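Local coordinates for protein monooxygenase (Agrobacterium tumefaciens, PDB 2I7G) that probably acts as a flavin-dependent oxidoreductase, a TIM-barrel member of the luciferase-like monooxygenase family, at residues L24-F29 against R346-Y351; R111-F116 against Y186-Q191; L219-G224 against I254-F259; D269-P274 against M334-M339. All blocks are in the same frame, centred on the assembly; numbering follows the deposited sequence. Where two conformers were deposited one is given.

Overall arrangement
The chain folds as a TIM barrel. Interactions 1, 3 and 4 cluster on one part of it, with centres 14 to 16 Å apart, and touch one another. Interaction 2 lies across the chain's centre from interactions 3 and 4; the centres of interactions 2 and 4 are about 36 Å apart. Interaction 1 joins the first strand to the last helix, 341-363, and so encloses the other three along the chain: interaction 2, on helix 109-122, comes first, then interaction 3, which pairs strands 217-220 and 252-260, then interaction 4, which begins on the helix following strand 252-260. Interaction 2 reaches the second subunit; the others lie within one chain.

Interaction 1. Residues L24-F29 against R346-Y351; sequences LGLYTF and RGIELY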
loop_
_atom_site.group_PDB
_atom_site.type_symbol
_atom_site.label_atom_id
_atom_site.label_comp_id
_atom_site.label_asym_id
_atom_site.label_seq_id
_atom_site.Cartn_x
_atom_site.Cartn_y
_atom_site.Cartn_z
ATOM N N LEU B 24 -3.510 19.662 15.310
ATOM C CA LEU B 24 -4.856 19.704 14.708
ATOM C C LEU B 24 -4.863 19.031 13.353
ATOM O O LEU B 24 -4.055 19.368 12.487
ATOM C CB LEU B 24 -5.367 21.137 14.532
ATOM C CG LEU B 24 -5.489 22.108 15.716
ATOM C CD1 LEU B 24 -6.350 21.572 16.829
ATOM C CD2 LEU B 24 -4.131 22.644 16.219
ATOM N N GLY B 25 -5.798 18.110 13.170
ATOM C CA GLY B 25 -5.835 17.345 11.957
ATOM C C GLY B 25 -7.218 17.010 11.451
ATOM O O GLY B 25 -8.255 17.439 12.017
ATOM N N LEU B 26 -7.211 16.194 10.408
ATOM C CA LEU B 26 -8.429 15.766 9.698
ATOM C C LEU B 26 -8.395 14.252 9.595
ATOM O O LEU B 26 -7.303 13.663 9.584
ATOM C CB LEU B 26 -8.454 16.280 8.255
ATOM C CG LEU B 26 -8.738 17.788 8.097
ATOM C CD1 LEU B 26 -8.242 18.345 6.746
ATOM C CD2 LEU B 26 -10.222 18.037 8.333
ATOM N N TYR B 27 -9.571 13.643 9.533
ATOM C CA TYR B 27 -9.654 12.224 9.089
ATOM C C TYR B 27 -10.877 11.999 8.231
ATOM O O TYR B 27 -11.843 12.762 8.337
ATOM C CB TYR B 27 -9.533 11.227 10.240
ATOM C CG TYR B 27 -10.705 11.141 11.197
ATOM C CD1 TYR B 27 -11.482 9.973 11.268
ATOM C CD2 TYR B 27 -11.031 12.211 12.041
ATOM C CE1 TYR B 27 -12.540 9.874 12.167
ATOM C CE2 TYR B 27 -12.117 12.129 12.931
ATOM C CZ TYR B 27 -12.866 10.958 12.972
ATOM O OH TYR B 27 -13.919 10.869 13.856
ATOM N N THR B 28 -10.865 10.959 7.395
ATOM C CA THR B 28 -12.033 10.661 6.554
ATOM C C THR B 28 -12.013 9.165 6.250
ATOM O O THR B 28 -10.941 8.510 6.366
ATOM C CB THR B 28 -12.071 11.534 5.261
ATOM O OG1 THR B 28 -13.232 11.231 4.451
ATOM C CG2 THR B 28 -10.822 11.294 4.408
ATOM N N PHE B 29 -13.180 8.676 5.822
ATOM C CA PHE B 29 -13.355 7.318 5.366
ATOM C C PHE B 29 -13.414 7.239 3.842
ATOM O O PHE B 29 -13.452 6.112 3.284
ATOM C CB PHE B 29 -14.644 6.709 5.964
ATOM C CG PHE B 29 -14.657 6.653 7.479
ATOM C CD1 PHE B 29 -13.469 6.713 8.212
ATOM C CD2 PHE B 29 -15.867 6.526 8.167
ATOM C CE1 PHE B 29 -13.469 6.626 9.616
ATOM C CE2 PHE B 29 -15.901 6.458 9.548
ATOM C CZ PHE B 29 -14.703 6.521 10.299
ATOM N N ARG B 346 -12.865 24.248 0.789
ATOM C CA ARG B 346 -13.003 25.544 1.477
ATOM C C ARG B 346 -12.861 25.323 2.990
ATOM O O ARG B 346 -12.187 26.112 3.663
ATOM C CB ARG B 346 -14.343 26.204 1.147
ATOM C CG ARG B 346 -14.550 27.568 1.826
ATOM C CD ARG B 346 -13.398 28.557 1.531
ATOM N NE ARG B 346 -13.624 29.878 2.131
ATOM C CZ ARG B 346 -12.678 30.809 2.271
ATOM N NH1 ARG B 346 -11.420 30.559 1.871
ATOM N NH2 ARG B 346 -12.970 31.985 2.825
ATOM N N GLY B 347 -13.478 24.255 3.505
ATOM C CA GLY B 347 -13.426 23.941 4.950
ATOM C C GLY B 347 -11.994 23.678 5.391
ATOM O O GLY B 347 -11.554 24.137 6.459
ATOM N N ILE B 348 -11.242 22.967 4.553
ATOM C CA ILE B 348 -9.847 22.654 4.888
ATOM C C ILE B 348 -9.007 23.939 4.913
ATOM O O ILE B 348 -8.191 24.182 5.848
ATOM C CB ILE B 348 -9.247 21.643 3.907
ATOM C CG1 ILE B 348 -9.837 20.233 4.168
ATOM C CG2 ILE B 348 -7.724 21.539 4.104
ATOM C CD1 ILE B 348 -9.545 19.240 3.018
ATOM N N GLU B 349 -9.191 24.772 3.890
ATOM C CA GLU B 349 -8.534 26.078 3.855
ATOM C C GLU B 349 -8.830 26.894 5.115
ATOM O O GLU B 349 -7.907 27.389 5.762
ATOM C CB GLU B 349 -8.922 26.867 2.597
ATOM C CG GLU B 349 -8.408 28.307 2.638
ATOM C CD GLU B 349 -7.638 28.735 1.386
ATOM O OE1 GLU B 349 -6.720 27.998 0.943
ATOM O OE2 GLU B 349 -7.920 29.841 0.876
ATOM N N LEU B 350 -10.108 27.020 5.467
ATOM C CA LEU B 350 -10.495 27.769 6.686
ATOM C C LEU B 350 -9.938 27.140 7.959
ATOM O O LEU B 350 -9.506 27.847 8.888
ATOM C CB LEU B 350 -12.013 27.918 6.769
ATOM C CG LEU B 350 -12.619 28.847 5.710
ATOM C CD1 LEU B 350 -14.129 28.691 5.796
ATOM C CD2 LEU B 350 -12.177 30.336 5.878
ATOM N N TYR B 351 -9.952 25.808 8.006
ATOM C CA TYR B 351 -9.379 25.064 9.138
ATOM C C TYR B 351 -7.883 25.432 9.342
ATOM O O TYR B 351 -7.474 25.836 10.450
ATOM C CB TYR B 351 -9.598 23.561 8.891
ATOM C CG TYR B 351 -9.318 22.633 10.052
ATOM C CD1 TYR B 351 -9.163 23.112 11.369
ATOM C CD2 TYR B 351 -9.207 21.250 9.822
ATOM C CE1 TYR B 351 -8.904 22.208 12.441
ATOM C CE2 TYR B 351 -8.976 20.345 10.888
ATOM C CZ TYR B 351 -8.820 20.831 12.175
ATOM O OH TYR B 351 -8.600 19.944 13.205
#
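The first strand of the TIM barrel, 23-28, is backed by the C-terminal helix 341-363: Gly25 and Leu26 meet Tyr351 and Ile348. Segments 24-28 and 346-351 run nearly antiparallel (162°), their axes approaching to 10.5 Å, and long side chains bridge the gap. With CG anti to the backbone N (chi1 -169°), the Tyr351 ring reaches from the helix to the strand, and its hydroxyl OH donates a hydrogen bond of 2.8 Å to Gly25 O. That carbonyl lies at the ring edge, near its plane, and the donor stands 29° out of the carbonyl plane. Leu24 comes up beside the hydroxyl, CB 3.7 Å from Tyr351 OH. Leu26 slides past the ring in the opposite direction, laying CD2 at its edge, 3.7 Å from Tyr351 CE2. Its other methyl, CD1, turns to the helix and packs 3.6 Å from Ile348 CG1. Met334 lies against both Leu26 and Ile348, and helix 40-60 supplies Leu57 to the latter. Gly25 is also tied by backbone hydrogen bonds to Phe330 and Leu332 of strand 329-333. The phenol is buried, but its one polar atom is paired with a main-chain carbonyl inside an otherwise apolar seam, which fixes the reach of the ring and ties the last helix to the backbone of the barrel wall.

Interaction 2. Residues R111-F116 against Y186-Q191; sequences RVFQQF and YPRPLQ
Tyr186 O is held from two chains: Gln114 NE2 donates to it over 3.0 Å, a weak bond bent to 126°, and Ser79 OG of the second subunit also hydrogen-bonds to it. The Gln114 chain is extended beyond CG, which carries its amide out from the helix to this carbonyl, and CG passes 3.4 Å from Tyr186 O on the way. The peptide bond that follows is cis, before Pro187. These residues belong to the loop that leads from strand 183-184 to barrel strand 196-200, and it runs over helix 109-122, one of the outer helices of the TIM barrel, beside the dimer interface. Further along, Phe113 swings out with CG anti to its amide nitrogen (chi1 -176°) and puts CZ over one face of the Arg188 guanidinium. The closest approach is Phe113 CE2 to Arg188 NH1, 3.4 Å, and the two planes are 38° apart. The arginine chain is bent at chi2 and chi3, and its nitrogens are anchored elsewhere, NH1 on Val185 O and NH2 on Leu164 O. Pro189 adds an apolar neighbour, its CD 3.7 Å from Phe113 CZ, while Leu161 and Leu164 of helix 150-166 also pack against this ring.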
loop_
_atom_site.group_PDB
_atom_site.type_symbol
_atom_site.label_atom_id
_atom_site.label_comp_id
_atom_site.label_asym_id
_atom_site.label_seq_id
_atom_site.Cartn_x
_atom_site.Cartn_y
_atom_site.Cartn_z
ATOM N N ARG B 111 2.209 -7.626 7.877
ATOM C CA ARG B 111 1.902 -6.815 6.691
ATOM C C ARG B 111 1.629 -5.359 7.034
ATOM O O ARG B 111 2.106 -4.470 6.333
ATOM C CB ARG B 111 0.694 -7.363 5.898
ATOM C CG ARG B 111 0.851 -8.804 5.464
ATOM C CD ARG B 111 1.918 -8.920 4.353
ATOM N NE ARG B 111 1.852 -10.284 3.785
ATOM C CZ ARG B 111 2.614 -10.716 2.795
ATOM N NH1 ARG B 111 3.504 -9.913 2.231
ATOM N NH2 ARG B 111 2.485 -11.970 2.357
ATOM N N VAL B 112 0.845 -5.126 8.091
ATOM C CA VAL B 112 0.518 -3.768 8.501
ATOM C C VAL B 112 1.831 -3.038 8.808
ATOM O O VAL B 112 2.062 -1.927 8.318
ATOM C CB VAL B 112 -0.439 -3.788 9.712
ATOM C CG1 VAL B 112 -0.542 -2.359 10.313
ATOM C CG2 VAL B 112 -1.837 -4.344 9.217
ATOM N N PHE B 113 2.702 -3.665 9.581
ATOM C CA PHE B 113 3.964 -3.021 9.919
ATOM C C PHE B 113 4.782 -2.712 8.670
ATOM O O PHE B 113 5.335 -1.628 8.550
ATOM C CB PHE B 113 4.788 -3.873 10.882
ATOM C CG PHE B 113 6.073 -3.204 11.328
ATOM C CD1 PHE B 113 6.057 -2.148 12.251
ATOM C CD2 PHE B 113 7.275 -3.589 10.790
ATOM C CE1 PHE B 113 7.256 -1.511 12.645
ATOM C CE2 PHE B 113 8.478 -2.985 11.215
ATOM C CZ PHE B 113 8.453 -1.940 12.126
ATOM N N GLN B 114 4.855 -3.664 7.744
ATOM C CA GLN B 114 5.637 -3.469 6.510
ATOM C C GLN B 114 5.057 -2.348 5.653
ATOM O O GLN B 114 5.796 -1.503 5.110
ATOM C CB GLN B 114 5.701 -4.773 5.693
ATOM C CG GLN B 114 6.550 -5.852 6.388
ATOM C CD GLN B 114 6.605 -7.116 5.590
ATOM O OE1 GLN B 114 5.600 -7.583 5.064
ATOM N NE2 GLN B 114 7.799 -7.693 5.513
ATOM N N GLN B 115 3.741 -2.316 5.545
ATOM C CA GLN B 115 3.086 -1.279 4.758
ATOM C C GLN B 115 3.310 0.125 5.345
ATOM O O GLN B 115 3.749 1.058 4.641
ATOM C CB GLN B 115 1.591 -1.595 4.602
ATOM C CG GLN B 115 1.296 -2.837 3.698
ATOM C CD GLN B 115 -0.066 -3.450 4.060
ATOM O OE1 GLN B 115 -0.878 -2.818 4.738
ATOM N NE2 GLN B 115 -0.291 -4.697 3.641
ATOM N N PHE B 116 3.101 0.265 6.654
ATOM C CA PHE B 116 3.283 1.586 7.276
ATOM C C PHE B 116 4.775 1.967 7.408
ATOM O O PHE B 116 5.088 3.162 7.363
ATOM C CB PHE B 116 2.549 1.680 8.608
ATOM C CG PHE B 116 1.070 1.863 8.440
ATOM C CD1 PHE B 116 0.524 3.150 8.425
ATOM C CD2 PHE B 116 0.238 0.762 8.243
ATOM C CE1 PHE B 116 -0.902 3.317 8.226
ATOM C CE2 PHE B 116 -1.175 0.905 8.079
ATOM C CZ PHE B 116 -1.730 2.199 8.056
ATOM N N TYR B 186 11.178 -6.512 7.268
ATOM C CA TYR B 186 11.779 -5.422 6.484
ATOM C C TYR B 186 10.698 -4.746 5.599
ATOM O O TYR B 186 9.698 -5.387 5.236
ATOM C CB TYR B 186 12.914 -5.998 5.586
ATOM C CG TYR B 186 13.956 -6.663 6.448
ATOM C CD1 TYR B 186 14.803 -5.898 7.249
ATOM C CD2 TYR B 186 13.973 -8.055 6.580
ATOM C CE1 TYR B 186 15.733 -6.517 8.118
ATOM C CE2 TYR B 186 14.898 -8.696 7.436
ATOM C CZ TYR B 186 15.744 -7.914 8.209
ATOM O OH TYR B 186 16.606 -8.566 9.054
ATOM N N PRO B 187 10.901 -3.467 5.206
ATOM C CA PRO B 187 12.026 -2.626 5.577
ATOM C C PRO B 187 11.812 -1.986 6.949
ATOM O O PRO B 187 10.658 -1.833 7.406
ATOM C CB PRO B 187 12.015 -1.522 4.503
ATOM C CG PRO B 187 10.557 -1.318 4.216
ATOM C CD PRO B 187 9.956 -2.751 4.315
ATOM N N ARG B 188 12.916 -1.608 7.591
ATOM C CA ARG B 188 12.815 -0.904 8.874
ATOM C C ARG B 188 12.368 0.544 8.600
ATOM O O ARG B 188 12.745 1.131 7.581
ATOM C CB ARG B 188 14.170 -0.913 9.611
ATOM C CG ARG B 188 14.741 -2.320 9.861
ATOM C CD ARG B 188 13.662 -3.232 10.439
ATOM N NE ARG B 188 13.173 -2.763 11.742
ATOM C CZ ARG B 188 12.181 -3.337 12.425
ATOM N NH1 ARG B 188 11.496 -4.368 11.901
ATOM N NH2 ARG B 188 11.871 -2.852 13.636
ATOM N N PRO B 189 11.507 1.099 9.464
ATOM C CA PRO B 189 11.078 2.478 9.222
ATOM C C PRO B 189 12.161 3.475 9.522
ATOM O O PRO B 189 13.253 3.093 10.013
ATOM C CB PRO B 189 9.913 2.666 10.196
ATOM C CG PRO B 189 10.157 1.732 11.294
ATOM C CD PRO B 189 10.863 0.519 10.659
ATOM N N LEU B 190 11.862 4.744 9.256
ATOM C CA LEU B 190 12.782 5.818 9.634
ATOM C C LEU B 190 12.675 6.253 11.111
ATOM O O LEU B 190 13.698 6.443 11.792
ATOM C CB LEU B 190 12.591 6.999 8.678
ATOM C CG LEU B 190 13.661 8.074 8.499
ATOM C CD1 LEU B 190 15.086 7.566 8.251
ATOM C CD2 LEU B 190 13.191 8.885 7.309
ATOM N N GLN B 191 11.449 6.414 11.602
ATOM C CA GLN B 191 11.228 6.805 12.994
ATOM C C GLN B 191 11.776 5.716 13.931
ATOM O O GLN B 191 11.694 4.526 13.617
ATOM C CB GLN B 191 9.744 7.027 13.278
ATOM C CG GLN B 191 9.164 8.260 12.589
ATOM C CD GLN B 191 7.666 8.387 12.845
ATOM O OE1 GLN B 191 7.250 9.016 13.814
ATOM N NE2 GLN B 191 6.864 7.753 12.005
#

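Interaction 3. Residues L219-G224 against I254-F259; sequences LAIIGG and INVHGF. With SO4 (sulfate ion), chain F.
Two backbone hydrogen bonds join Leu219 and Ile221 to Asn255 in parallel fashion. Asn255 N donates to Leu219 O over 2.9 Å at 165°, and Asn255 O accepts from Ile221 N over 3.0 Å at 171°. Asn255 thus uses its N-H and its C=O on the residues either side of Ala220. Next along, one water links the two backbones: it donates a hydrogen bond to Ile221 O (2.7 Å) and accepts one from His257 N (2.9 Å). Farther out, Gly224 N donates to O2 of a sulfate, probably from the crystallisation liquor, at 2.7 Å; Trp288 NE1 binds the same ion. The packing centres on Ile221, where chi1 of -53° lays CG1 against Val256 and Ile254. Its side chain runs beside that of Val256, pointing the same way, and Ile221 CG1 sits 3.8 Å from Val256 CG1 and 4.0 Å from Ile254 CB. Ile222 reaches in with its CD1 to the edge of the His257 ring, 3.9 Å from CE1; the imidazole's ND1 is hydrogen-bonded to Arg286. Strands 217-220 and 252-260 are the two arms of a beta-alpha-beta unit of the barrel, joined through helix 230-242. Leu219 and Ile254 face that helix, on Phe233, while Asn255, on the other face with Ala220, meets Tyr27. Strand 329-333 continues the barrel on the far side of 252-260, and helix 279-286 covers Ile222 and His257.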
loop_
_atom_site.group_PDB
_atom_site.type_symbol
_atom_site.label_atom_id
_atom_site.label_comp_id
_atom_site.label_asym_id
_atom_site.label_seq_id
_atom_site.Cartn_x
_atom_site.Cartn_y
_atom_site.Cartn_z
ATOM N N LEU B 219 -10.022 9.040 21.370
ATOM C CA LEU B 219 -11.400 8.819 21.747
ATOM C C LEU B 219 -12.394 9.382 20.710
ATOM O O LEU B 219 -12.390 10.586 20.416
ATOM C CB LEU B 219 -11.638 9.535 23.068
ATOM C CG LEU B 219 -13.014 9.367 23.683
ATOM C CD1 LEU B 219 -13.429 7.873 23.910
ATOM C CD2 LEU B 219 -12.954 10.128 25.018
ATOM N N ALA B 220 -13.269 8.527 20.199
ATOM C CA ALA B 220 -14.378 8.998 19.328
ATOM C C ALA B 220 -15.496 9.643 20.175
ATOM O O ALA B 220 -16.015 9.028 21.117
ATOM C CB ALA B 220 -14.914 7.844 18.478
ATOM N N ILE B 221 -15.832 10.899 19.876
ATOM C CA ILE B 221 -16.880 11.628 20.621
ATOM C C ILE B 221 -18.170 11.535 19.815
ATOM O O ILE B 221 -18.362 12.258 18.829
ATOM C CB ILE B 221 -16.537 13.127 20.857
ATOM C CG1 ILE B 221 -15.144 13.308 21.503
ATOM C CG2 ILE B 221 -17.681 13.855 21.672
ATOM C CD1 ILE B 221 -14.957 12.559 22.802
ATOM N N ILE B 222 -19.027 10.594 20.188
ATOM C CA ILE B 222 -20.233 10.351 19.401
ATOM C C ILE B 222 -21.451 10.453 20.320
ATOM O O ILE B 222 -21.581 9.677 21.269
ATOM C CB ILE B 222 -20.133 8.989 18.638
ATOM C CG1 ILE B 222 -18.951 9.088 17.628
ATOM C CG2 ILE B 222 -21.489 8.585 18.017
ATOM C CD1 ILE B 222 -18.918 8.106 16.472
ATOM N N GLY B 223 -22.305 11.434 20.072
ATOM C CA GLY B 223 -23.565 11.552 20.830
ATOM C C GLY B 223 -23.476 12.275 22.170
ATOM O O GLY B 223 -22.541 12.062 22.959
ATOM N N GLY B 224 -24.460 13.125 22.423
ATOM C CA GLY B 224 -24.567 13.841 23.685
ATOM C C GLY B 224 -23.554 14.959 23.794
ATOM O O GLY B 224 -22.983 15.414 22.793
ATOM N N ILE B 254 -8.939 13.623 20.698
ATOM C CA ILE B 254 -10.375 13.431 20.477
ATOM C C ILE B 254 -10.655 13.458 18.975
ATOM O O ILE B 254 -10.073 14.269 18.224
ATOM C CB ILE B 254 -11.267 14.406 21.278
ATOM C CG1 ILE B 254 -11.104 15.863 20.783
ATOM C CG2 ILE B 254 -11.024 14.236 22.837
ATOM C CD1 ILE B 254 -12.012 16.891 21.519
ATOM N N ASN B 255 -11.525 12.551 18.539
ATOM C CA ASN B 255 -11.857 12.384 17.127
ATOM C C ASN B 255 -13.345 12.732 17.012
ATOM O O ASN B 255 -14.170 12.058 17.599
ATOM C CB ASN B 255 -11.681 10.926 16.717
ATOM C CG ASN B 255 -10.233 10.464 16.721
ATOM O OD1 ASN B 255 -9.317 11.191 17.082
ATOM N ND2 ASN B 255 -10.042 9.201 16.327
ATOM N N VAL B 256 -13.663 13.794 16.283
ATOM C CA VAL B 256 -15.019 14.319 16.266
ATOM C C VAL B 256 -15.491 14.558 14.821
ATOM O O VAL B 256 -14.668 14.706 13.887
ATOM C CB VAL B 256 -15.096 15.667 17.052
ATOM C CG1 VAL B 256 -14.523 15.495 18.443
ATOM C CG2 VAL B 256 -14.356 16.822 16.320
ATOM N N HIS B 257 -16.808 14.650 14.672
ATOM C CA HIS B 257 -17.394 15.040 13.401
ATOM C C HIS B 257 -17.680 16.522 13.417
ATOM O O HIS B 257 -17.942 17.099 14.474
ATOM C CB HIS B 257 -18.670 14.254 13.144
ATOM C CG HIS B 257 -18.425 12.785 13.005
ATOM N ND1 HIS B 257 -18.853 11.864 13.939
ATOM C CD2 HIS B 257 -17.730 12.083 12.078
ATOM C CE1 HIS B 257 -18.463 10.653 13.572
ATOM N NE2 HIS B 257 -17.799 10.756 12.438
ATOM N N GLY B 258 -17.662 17.127 12.234
ATOM C CA GLY B 258 -18.012 18.549 12.157
ATOM C C GLY B 258 -17.719 19.149 10.802
ATOM O O GLY B 258 -17.499 18.432 9.808
ATOM N N PHE B 259 -17.769 20.477 10.738
ATOM C CA PHE B 259 -17.558 21.125 9.446
ATOM C C PHE B 259 -17.312 22.615 9.683
ATOM O O PHE B 259 -17.872 23.199 10.614
ATOM C CB PHE B 259 -18.786 20.901 8.550
ATOM C CG PHE B 259 -18.642 21.463 7.160
ATOM C CD1 PHE B 259 -17.561 21.103 6.335
ATOM C CD2 PHE B 259 -19.595 22.361 6.673
ATOM C CE1 PHE B 259 -17.432 21.650 5.041
ATOM C CE2 PHE B 259 -19.472 22.910 5.356
ATOM C CZ PHE B 259 -18.389 22.569 4.571
HETATM S S SO4 F . -26.331 13.802 19.600
HETATM O O1 SO4 F . -25.681 12.510 19.476
HETATM O O2 SO4 F . -25.553 14.604 20.514
HETATM O O3 SO4 F . -26.390 14.453 18.313
HETATM O O4 SO4 F . -27.659 13.640 20.172
HETATM O O HOH W 1 -18.545 14.200 16.893
#

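Interaction 4. Residues D269-P274 against M334-M339; sequences DQFYGP and MAIGLM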
loop_
_atom_site.group_PDB
_atom_site.type_symbol
_atom_site.label_atom_id
_atom_site.label_comp_id
_atom_site.label_asym_id
_atom_site.label_seq_id
_atom_site.Cartn_x
_atom_site.Cartn_y
_atom_site.Cartn_z
ATOM N N ASP B 269 -26.108 24.406 7.152
ATOM C CA ASP B 269 -26.944 24.087 5.984
ATOM C C ASP B 269 -26.228 23.065 5.097
ATOM O O ASP B 269 -26.821 22.060 4.672
ATOM C CB ASP B 269 -27.268 25.343 5.168
ATOM C CG ASP B 269 -28.269 26.285 5.859
ATOM O OD1 ASP B 269 -28.892 25.919 6.869
ATOM O OD2 ASP B 269 -28.424 27.426 5.364
ATOM N N GLN B 270 -24.946 23.317 4.840
ATOM C CA GLN B 270 -24.185 22.470 3.932
ATOM C C GLN B 270 -23.982 21.075 4.510
ATOM O O GLN B 270 -24.035 20.094 3.762
ATOM C CB GLN B 270 -22.845 23.117 3.531
ATOM C CG GLN B 270 -23.054 24.356 2.668
ATOM C CD GLN B 270 -21.769 25.157 2.425
ATOM O OE1 GLN B 270 -20.662 24.746 2.802
ATOM N NE2 GLN B 270 -21.933 26.346 1.804
ATOM N N PHE B 271 -23.800 20.982 5.829
ATOM C CA PHE B 271 -23.604 19.690 6.515
ATOM C C PHE B 271 -24.920 18.914 6.644
ATOM O O PHE B 271 -24.925 17.694 6.555
ATOM C CB PHE B 271 -22.955 19.926 7.889
ATOM C CG PHE B 271 -22.102 18.763 8.427
ATOM C CD1 PHE B 271 -22.399 18.194 9.663
ATOM C CD2 PHE B 271 -20.995 18.277 7.722
ATOM C CE1 PHE B 271 -21.612 17.143 10.188
ATOM C CE2 PHE B 271 -20.193 17.229 8.250
ATOM C CZ PHE B 271 -20.507 16.682 9.486
ATOM N N TYR B 272 -26.029 19.621 6.833
ATOM C CA TYR B 272 -27.368 19.009 7.012
ATOM C C TYR B 272 -28.128 18.807 5.681
ATOM O O TYR B 272 -29.147 18.120 5.652
ATOM C CB TYR B 272 -28.189 19.936 7.891
ATOM C CG TYR B 272 -29.534 19.455 8.387
ATOM C CD1 TYR B 272 -30.715 19.960 7.840
ATOM C CD2 TYR B 272 -29.624 18.555 9.468
ATOM C CE1 TYR B 272 -31.986 19.565 8.337
ATOM C CE2 TYR B 272 -30.884 18.162 9.984
ATOM C CZ TYR B 272 -32.046 18.665 9.411
ATOM O OH TYR B 272 -33.269 18.278 9.906
ATOM N N GLY B 273 -27.665 19.430 4.593
ATOM C CA GLY B 273 -28.404 19.379 3.314
ATOM C C GLY B 273 -28.704 17.941 2.891
ATOM O O GLY B 273 -27.826 17.085 2.999
ATOM N N PRO B 274 -29.945 17.663 2.421
ATOM C CA PRO B 274 -30.362 16.289 2.054
ATOM C C PRO B 274 -29.468 15.640 0.995
ATOM O O PRO B 274 -29.175 14.432 1.083
ATOM C CB PRO B 274 -31.780 16.474 1.490
ATOM C CG PRO B 274 -32.231 17.832 1.958
ATOM C CD PRO B 274 -31.017 18.656 2.206
HETATM N N MSE B 334 -14.837 15.905 8.436
HETATM C CA MSE B 334 -15.800 16.746 7.697
HETATM C C MSE B 334 -16.293 16.025 6.442
HETATM O O MSE B 334 -17.489 16.053 6.100
HETATM C CB MSE B 334 -15.135 18.065 7.255
HETATM C CG MSE B 334 -14.466 18.857 8.361
HETATM SE SE MSE B 334 -13.820 20.631 7.763
HETATM C CE MSE B 334 -12.500 20.063 6.487
ATOM N N ALA B 335 -15.353 15.400 5.726
ATOM C CA ALA B 335 -15.668 14.821 4.397
ATOM C C ALA B 335 -16.440 13.520 4.660
ATOM O O ALA B 335 -15.833 12.448 4.898
ATOM C CB ALA B 335 -14.387 14.566 3.615
ATOM N N ILE B 336 -17.766 13.655 4.696
ATOM C CA ILE B 336 -18.701 12.553 5.033
ATOM C C ILE B 336 -19.736 12.450 3.921
ATOM O O ILE B 336 -20.082 13.460 3.308
ATOM C CB ILE B 336 -19.388 12.848 6.392
ATOM C CG1 ILE B 336 -18.347 12.899 7.511
ATOM C CG2 ILE B 336 -20.443 11.784 6.769
ATOM C CD1 ILE B 336 -18.897 13.512 8.762
ATOM N N GLY B 337 -20.219 11.235 3.641
ATOM C CA GLY B 337 -21.254 11.031 2.629
ATOM C C GLY B 337 -20.900 11.710 1.303
ATOM O O GLY B 337 -19.781 11.574 0.786
ATOM N N LEU B 338 -21.847 12.447 0.753
ATOM C CA LEU B 338 -21.667 13.054 -0.552
ATOM C C LEU B 338 -21.415 14.561 -0.431
ATOM O O LEU B 338 -21.804 15.324 -1.325
ATOM C CB LEU B 338 -22.890 12.776 -1.452
ATOM C CG LEU B 338 -23.367 11.303 -1.576
ATOM C CD1 LEU B 338 -24.482 11.130 -2.613
ATOM C CD2 LEU B 338 -22.166 10.377 -1.838
HETATM N N MSE B 339 -20.777 14.985 0.663
HETATM C CA MSE B 339 -20.395 16.416 0.796
HETATM C C MSE B 339 -19.666 16.820 -0.481
HETATM O O MSE B 339 -18.720 16.128 -0.902
HETATM C CB MSE B 339 -19.436 16.669 1.960
HETATM C CG MSE B 339 -20.041 16.694 3.359
HETATM SE SE MSE B 339 -21.341 18.172 3.469
HETATM C CE MSE B 339 -20.063 19.660 3.465
#
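Met334, present as selenomethionine, begins the contact with its backbone: Met334 O sits at the edge of the Phe271 ring, in its plane, 3.6 Å from CE2. Its side chain leads away from helix 264-272. Ala335 O takes a hydrogen bond from Thr28 OG1, which ties the loop to the first barrel strand. Ile336 then points toward the helix and touches Phe271 with one methyl, CD1 being 3.6 Å from CZ; the two side chains meet at a slant. Phe271 reaches this spot because its CG stands opposite its own amide nitrogen (chi1 -152°). This is the loop at the C-terminal end of the last barrel strand, 329-333, and it closes here in a type II' beta turn from Ile336 to Met339, with Met339 N bonded to Ile336 O at 3.1 Å. Met339, also selenomethionine, is bent at chi2 and chi3 (-62° and -72°) and curls back onto the helix, bringing SE to 3.3 Å from Gln270 O and 4.1 Å from Phe271 CA. The same selenium lies 4.3 Å from Phe271 CD2, and the terminal CE comes to 4.4 Å from Gln270 CB. Phe259 of strand 252-260 packs against both Gln270 and Met339, and Val278 touches both Phe271 and Met339.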